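Local coordinates for collectin placenta 1 (Mus musculus, PDB 2OX9), which binds the leukocyte cell-surface glycan Lewis(x) through a calcium-dependent C-type lectin carbohydrate-recognition domain, at residues K15-S20 with N125-K130; S61-L66 with N116-D121. All coordinates share one frame; numbering follows the deposited sequence.

Overall arrangement
From the N terminus, the chain forms strand 10-12, then strand 15-19, runs through helices 26-35 and 46-54 and reaches strand 62-64. After the calcium-binding loops and strand 106-109 it enters strand 115-118, where interaction 2 closes the inner loop, and it finishes in strand 125-131, where interaction 1 closes the outer one. Interaction 2 therefore lies wholly within the span enclosed by interaction 1. The two meet at Asn125, whose backbone N and O probably hydrogen-bond to Ser61 O and Trp63 N. The pairing of strands 15-19 and 125-131 is thus linked, through strands 62-64 and 106-109, to strand 115-118, which supplies two ligands of the sugar-binding calcium.

Interaction 1 (K15-S20 with N125-K130). With CA (calcium ion), chain L.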
loop_
_atom_site.group_PDB
_atom_site.type_symbol
_atom_site.label_atom_id
_atom_site.label_comp_id
_atom_site.label_asym_id
_atom_site.label_seq_id
_atom_site.Cartn_x
_atom_site.Cartn_y
_atom_site.Cartn_z
ATOM N N LYS A 15 4.388 8.400 13.737
ATOM C CA LYS A 15 3.418 8.385 12.657
ATOM C C LYS A 15 2.120 7.751 13.116
ATOM O O LYS A 15 2.080 7.074 14.152
ATOM C CB LYS A 15 3.967 7.603 11.463
ATOM C CG LYS A 15 5.211 8.209 10.844
ATOM C CD LYS A 15 5.018 9.684 10.557
ATOM C CE LYS A 15 5.647 10.051 9.233
ATOM N NZ LYS A 15 5.036 9.281 8.112
ATOM N N CYS A 16 1.060 7.995 12.349
ATOM C CA CYS A 16 -0.258 7.445 12.638
ATOM C C CYS A 16 -0.746 6.711 11.405
ATOM O O CYS A 16 -0.629 7.216 10.285
ATOM C CB CYS A 16 -1.250 8.550 12.982
ATOM S SG CYS A 16 -0.799 9.479 14.474
ATOM N N TYR A 17 -1.314 5.529 11.619
ATOM C CA TYR A 17 -1.794 4.715 10.517
ATOM C C TYR A 17 -3.247 4.340 10.683
ATOM O O TYR A 17 -3.731 4.152 11.804
ATOM C CB TYR A 17 -0.978 3.426 10.411
ATOM C CG TYR A 17 0.514 3.639 10.304
ATOM C CD1 TYR A 17 1.259 4.051 11.404
ATOM C CD2 TYR A 17 1.181 3.425 9.098
ATOM C CE1 TYR A 17 2.634 4.244 11.311
ATOM C CE2 TYR A 17 2.556 3.612 8.993
ATOM C CZ TYR A 17 3.275 4.021 10.107
ATOM O OH TYR A 17 4.636 4.196 10.013
ATOM N N TYR A 18 -3.926 4.226 9.549
ATOM C CA TYR A 18 -5.325 3.847 9.517
ATOM C C TYR A 18 -5.457 2.579 8.677
ATOM O O TYR A 18 -5.175 2.585 7.474
ATOM C CB TYR A 18 -6.168 4.972 8.903
ATOM C CG TYR A 18 -7.629 4.605 8.744
ATOM C CD1 TYR A 18 -8.426 4.356 9.861
ATOM C CD2 TYR A 18 -8.207 4.478 7.479
ATOM C CE1 TYR A 18 -9.762 3.987 9.723
ATOM C CE2 TYR A 18 -9.547 4.110 7.331
ATOM C CZ TYR A 18 -10.316 3.866 8.457
ATOM O OH TYR A 18 -11.644 3.502 8.329
ATOM N N PHE A 19 -5.868 1.490 9.317
ATOM C CA PHE A 19 -6.056 0.225 8.621
ATOM C C PHE A 19 -7.546 0.151 8.301
ATOM O O PHE A 19 -8.372 -0.175 9.151
ATOM C CB PHE A 19 -5.592 -0.923 9.516
ATOM C CG PHE A 19 -4.137 -0.849 9.864
ATOM C CD1 PHE A 19 -3.707 -0.127 10.976
ATOM C CD2 PHE A 19 -3.192 -1.469 9.061
ATOM C CE1 PHE A 19 -2.356 -0.022 11.283
ATOM C CE2 PHE A 19 -1.835 -1.377 9.355
ATOM C CZ PHE A 19 -1.414 -0.646 10.474
ATOM N N SER A 20 -7.869 0.495 7.059
ATOM C CA SER A 20 -9.241 0.575 6.582
ATOM C C SER A 20 -10.172 -0.616 6.726
ATOM O O SER A 20 -9.761 -1.773 6.713
ATOM C CB SER A 20 -9.249 0.984 5.111
ATOM O OG SER A 20 -9.170 -0.159 4.280
ATOM N N ASN A 125 -8.624 -3.469 0.734
ATOM C CA ASN A 125 -8.670 -2.592 1.897
ATOM C C ASN A 125 -7.414 -1.757 1.672
ATOM O O ASN A 125 -6.734 -1.927 0.652
ATOM C CB ASN A 125 -8.546 -3.377 3.209
ATOM C CG ASN A 125 -9.847 -4.021 3.626
ATOM O OD1 ASN A 125 -10.359 -4.897 2.943
ATOM N ND2 ASN A 125 -10.394 -3.581 4.753
ATOM N N PHE A 126 -7.089 -0.861 2.596
ATOM C CA PHE A 126 -5.910 -0.041 2.404
ATOM C C PHE A 126 -5.356 0.509 3.710
ATOM O O PHE A 126 -5.943 0.323 4.780
ATOM C CB PHE A 126 -6.233 1.112 1.433
ATOM C CG PHE A 126 -7.393 1.968 1.862
ATOM C CD1 PHE A 126 -7.201 3.069 2.691
ATOM C CD2 PHE A 126 -8.685 1.681 1.421
ATOM C CE1 PHE A 126 -8.283 3.876 3.070
ATOM C CE2 PHE A 126 -9.765 2.476 1.792
ATOM C CZ PHE A 126 -9.563 3.579 2.618
ATOM N N ILE A 127 -4.219 1.186 3.618
ATOM C CA ILE A 127 -3.590 1.748 4.807
ATOM C C ILE A 127 -3.155 3.186 4.555
ATOM O O ILE A 127 -2.437 3.452 3.598
ATOM C CB ILE A 127 -2.323 0.951 5.200
ATOM C CG1 ILE A 127 -2.651 -0.539 5.338
ATOM C CG2 ILE A 127 -1.760 1.496 6.516
ATOM C CD1 ILE A 127 -1.424 -1.399 5.480
ATOM N N CYS A 128 -3.589 4.103 5.416
ATOM C CA CYS A 128 -3.200 5.502 5.302
ATOM C C CYS A 128 -2.124 5.799 6.333
ATOM O O CYS A 128 -2.083 5.183 7.405
ATOM C CB CYS A 128 -4.366 6.452 5.566
ATOM S SG CYS A 128 -5.824 6.333 4.488
ATOM N N GLU A 129 -1.264 6.761 6.016
ATOM C CA GLU A 129 -0.194 7.136 6.917
ATOM C C GLU A 129 -0.055 8.657 6.990
ATOM O O GLU A 129 -0.206 9.364 5.991
ATOM C CB GLU A 129 1.129 6.515 6.450
ATOM C CG GLU A 129 2.342 7.007 7.223
ATOM C CD GLU A 129 3.656 6.395 6.752
ATOM O OE1 GLU A 129 3.746 5.927 5.593
ATOM O OE2 GLU A 129 4.611 6.397 7.543
ATOM N N LYS A 130 0.223 9.158 8.183
ATOM C CA LYS A 130 0.415 10.591 8.356
ATOM C C LYS A 130 1.177 10.892 9.632
ATOM O O LYS A 130 1.425 10.008 10.443
ATOM C CB LYS A 130 -0.923 11.335 8.351
ATOM C CG LYS A 130 -1.831 11.101 9.555
ATOM C CD LYS A 130 -3.084 11.961 9.399
ATOM C CE LYS A 130 -4.026 11.859 10.588
ATOM N NZ LYS A 130 -5.229 12.740 10.408
HETATM CA CA CA L . 6.311 5.209 6.202
HETATM O O HOH W 1 7.607 6.270 7.686
HETATM O O HOH W 2 6.657 7.181 4.929
#
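Glu129 places CG anti to its backbone N (chi1 172°) and continues extended, while Lys15 bends at chi2 and beyond, and the two meet in a salt bridge, Lys15 NZ to Glu129 OE2 at 3.0 Å. The strands 15-19 and 125-130 pair antiparallel, bringing together the N- and C-terminal parts of the domain, as in the C-type lectin fold. Cys16-Lys130 and Tyr18-Cys128 are hydrogen-bonded pairs; Tyr17-Glu129 and Phe19-Ile127 are non-hydrogen-bonded.

The ammonium group meets the carboxylate from above its plane, 58° out of it. Both oxygens of Glu129 hold a calcium ion, with OE2 2.5 Å from the metal; Phe42, Asn44, Glu48 and two waters complete the site. The metal and the lysine would together offset the carboxylate's charge. Alongside runs the Tyr17 ring, its plane 26° from that of the carboxylate, and its hydroxyl is hydrogen-bonded to Glu48. On the same face of the sheet, Ile127 CG2 lies over the Phe19 ring, which stacks with His55, just after helix 46-54. On the opposite face Cys128, beside Tyr18, is joined by a disulfide to Cys33 of helix 26-35.

At the far end Ser20 grips the neighbouring strand. Its OG accepts Phe126 N at 2.8 Å and also bonds Glu22 O, while Ser20 CB sits over the centre of the Phe126 ring, 3.5 Å from its centroid.

Interaction 2 (S61-L66 with N116-D121); sequences SHWIGL and NDFQCD. With CA (calcium ion), chain J; GAL (beta-D-galactopyranose), chain E.
The rings of Trp63 and Phe118 meet obliquely: the phenyl centroid is 5.5 Å from that of the indole's six-membered ring, and the planes stand at 78°. One face of the Phe118 ring lies beneath Asn116 ND2, which is 3.3 Å above the plane and over its centre. Gln119 O lies in the plane of the indole, at its edge, 3.6 Å from Trp63 CH2. That same carbon also touches Phe118 CB.

Ser61 OG approaches the phenyl ring obliquely, 3.7 Å from Phe118 CZ. Phe118 has CG anti to the carbonyl carbon (chi1 -57°), which turns the ring toward strand 62-64, against Trp63 and Ser61. Trp63 is anchored by NE1, hydrogen-bonded to Glu24 O, and by an edge-to-face pair with Phe26. Cys120, near the indole, is held by its disulfide to Cys106.

Behind this apolar wedge lies the sugar site of the C-type lectin domain. Asn116 OD1 and Asp117, through both O and OD1, bind a calcium ion, Asn116 OD1 at 2.4 Å; Gln92, Asp94 and Glu104 complete the protein ligands. Galactose enters the same coordination sphere through O3 and O4, its O3 2.3 Å from the metal. Asn116 ND2 also donates to galactose O3 at 3.1 Å (N-H...acceptor angle 146°), so the amide serves metal and sugar at once. The calcium would polarise the galactose hydroxyls it binds. Since the Phe118 ring backs the Asn116 amide, the Trp63-Phe118 packing forms a second shell, consistent with steadying the amide that holds the glycan.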
loop_
_atom_site.group_PDB
_atom_site.type_symbol
_atom_site.label_atom_id
_atom_site.label_comp_id
_atom_site.label_asym_id
_atom_site.label_seq_id
_atom_site.Cartn_x
_atom_site.Cartn_y
_atom_site.Cartn_z
ATOM N N SER A 61 -6.654 -7.916 1.256
ATOM C CA SER A 61 -5.358 -7.375 0.863
ATOM C C SER A 61 -5.401 -5.877 1.158
ATOM O O SER A 61 -6.475 -5.282 1.185
ATOM C CB SER A 61 -5.111 -7.585 -0.628
ATOM O OG SER A 61 -5.267 -8.946 -0.983
ATOM N N HIS A 62 -4.240 -5.272 1.369
ATOM C CA HIS A 62 -4.188 -3.845 1.681
ATOM C C HIS A 62 -3.329 -3.040 0.724
ATOM O O HIS A 62 -2.132 -3.283 0.606
ATOM C CB HIS A 62 -3.645 -3.617 3.095
ATOM C CG HIS A 62 -4.599 -3.985 4.184
ATOM N ND1 HIS A 62 -4.783 -5.284 4.604
ATOM C CD2 HIS A 62 -5.432 -3.223 4.933
ATOM C CE1 HIS A 62 -5.690 -5.308 5.565
ATOM N NE2 HIS A 62 -6.100 -4.071 5.783
ATOM N N TRP A 63 -3.943 -2.070 0.057
ATOM C CA TRP A 63 -3.215 -1.203 -0.869
ATOM C C TRP A 63 -2.136 -0.415 -0.107
ATOM O O TRP A 63 -2.366 0.011 1.029
ATOM C CB TRP A 63 -4.162 -0.170 -1.480
ATOM C CG TRP A 63 -5.140 -0.658 -2.499
ATOM C CD1 TRP A 63 -6.484 -0.401 -2.522
ATOM C CD2 TRP A 63 -4.845 -1.358 -3.721
ATOM N NE1 TRP A 63 -7.040 -0.887 -3.685
ATOM C CE2 TRP A 63 -6.061 -1.478 -4.437
ATOM C CE3 TRP A 63 -3.675 -1.887 -4.281
ATOM C CZ2 TRP A 63 -6.139 -2.108 -5.691
ATOM C CZ3 TRP A 63 -3.750 -2.512 -5.529
ATOM C CH2 TRP A 63 -4.976 -2.617 -6.218
ATOM N N ILE A 64 -0.968 -0.230 -0.722
ATOM C CA ILE A 64 0.086 0.598 -0.134
ATOM C C ILE A 64 0.402 1.634 -1.229
ATOM O O ILE A 64 0.049 1.427 -2.384
ATOM C CB ILE A 64 1.364 -0.201 0.267
ATOM C CG1 ILE A 64 1.997 -0.869 -0.951
ATOM C CG2 ILE A 64 1.011 -1.238 1.350
ATOM C CD1 ILE A 64 3.350 -1.501 -0.645
ATOM N N GLY A 65 1.045 2.742 -0.874
ATOM C CA GLY A 65 1.303 3.794 -1.855
ATOM C C GLY A 65 2.431 3.577 -2.849
ATOM O O GLY A 65 3.298 4.446 -2.997
ATOM N N LEU A 66 2.391 2.447 -3.553
ATOM C CA LEU A 66 3.427 2.079 -4.516
ATOM C C LEU A 66 2.845 1.663 -5.865
ATOM O O LEU A 66 1.953 0.815 -5.916
ATOM C CB LEU A 66 4.228 0.903 -3.958
ATOM C CG LEU A 66 5.499 0.535 -4.705
ATOM C CD1 LEU A 66 6.525 1.619 -4.414
ATOM C CD2 LEU A 66 6.032 -0.822 -4.255
ATOM N N ASN A 116 2.457 -7.766 -3.468
ATOM C CA ASN A 116 2.026 -8.305 -4.738
ATOM C C ASN A 116 1.488 -7.163 -5.580
ATOM O O ASN A 116 0.950 -6.196 -5.042
ATOM C CB ASN A 116 0.930 -9.337 -4.542
ATOM C CG ASN A 116 0.266 -9.711 -5.841
ATOM O OD1 ASN A 116 0.939 -10.078 -6.804
ATOM N ND2 ASN A 116 -1.057 -9.624 -5.879
ATOM N N ASP A 117 1.644 -7.264 -6.896
ATOM C CA ASP A 117 1.132 -6.235 -7.780
ATOM C C ASP A 117 -0.251 -6.670 -8.250
ATOM O O ASP A 117 -0.452 -7.833 -8.616
ATOM C CB ASP A 117 2.096 -6.011 -8.961
ATOM C CG ASP A 117 2.428 -7.296 -9.720
ATOM O OD1 ASP A 117 2.387 -8.390 -9.120
ATOM O OD2 ASP A 117 2.754 -7.204 -10.924
ATOM N N PHE A 118 -1.212 -5.752 -8.183
ATOM C CA PHE A 118 -2.586 -6.029 -8.607
ATOM C C PHE A 118 -2.973 -5.064 -9.728
ATOM O O PHE A 118 -2.316 -4.042 -9.935
ATOM C CB PHE A 118 -3.605 -5.775 -7.488
ATOM C CG PHE A 118 -3.371 -6.546 -6.222
ATOM C CD1 PHE A 118 -2.450 -6.105 -5.284
ATOM C CD2 PHE A 118 -4.145 -7.668 -5.929
ATOM C CE1 PHE A 118 -2.305 -6.765 -4.063
ATOM C CE2 PHE A 118 -4.007 -8.332 -4.714
ATOM C CZ PHE A 118 -3.085 -7.877 -3.780
ATOM N N GLN A 119 -4.063 -5.383 -10.420
ATOM C CA GLN A 119 -4.581 -4.516 -11.464
ATOM C C GLN A 119 -5.176 -3.418 -10.590
ATOM O O GLN A 119 -5.775 -3.708 -9.558
ATOM C CB GLN A 119 -5.667 -5.245 -12.257
ATOM C CG GLN A 119 -5.890 -4.716 -13.667
ATOM C CD GLN A 119 -6.768 -5.645 -14.493
ATOM O OE1 GLN A 119 -6.470 -6.836 -14.635
ATOM N NE2 GLN A 119 -7.858 -5.109 -15.038
ATOM N N CYS A 120 -5.003 -2.160 -10.967
ATOM C CA CYS A 120 -5.494 -1.084 -10.120
ATOM C C CYS A 120 -7.000 -0.990 -9.899
ATOM O O CYS A 120 -7.448 -0.199 -9.071
ATOM C CB CYS A 120 -4.953 0.249 -10.621
ATOM S SG CYS A 120 -3.132 0.297 -10.724
ATOM N N ASP A 121 -7.779 -1.796 -10.613
ATOM C CA ASP A 121 -9.231 -1.769 -10.452
ATOM C C ASP A 121 -9.730 -2.817 -9.467
ATOM O O ASP A 121 -10.937 -3.004 -9.312
ATOM C CB ASP A 121 -9.934 -1.961 -11.803
ATOM C CG ASP A 121 -9.586 -3.282 -12.468
ATOM O OD1 ASP A 121 -9.840 -4.350 -11.867
ATOM O OD2 ASP A 121 -9.061 -3.251 -13.602
HETATM CA CA CA J . 0.884 -9.854 -9.205
HETATM C C1 GAL E . -2.785 -13.718 -8.035
HETATM C C2 GAL E . -2.306 -12.290 -7.797
HETATM C C3 GAL E . -1.973 -11.607 -9.125
HETATM C C4 GAL E . -1.014 -12.466 -9.956
HETATM C C5 GAL E . -1.547 -13.903 -10.079
HETATM C C6 GAL E . -0.566 -14.825 -10.777
HETATM O O2 GAL E . -3.322 -11.557 -7.133
HETATM O O3 GAL E . -1.369 -10.353 -8.863
HETATM O O4 GAL E . 0.264 -12.477 -9.345
HETATM O O5 GAL E . -1.794 -14.458 -8.767
HETATM O O6 GAL E . -1.192 -16.039 -11.168
#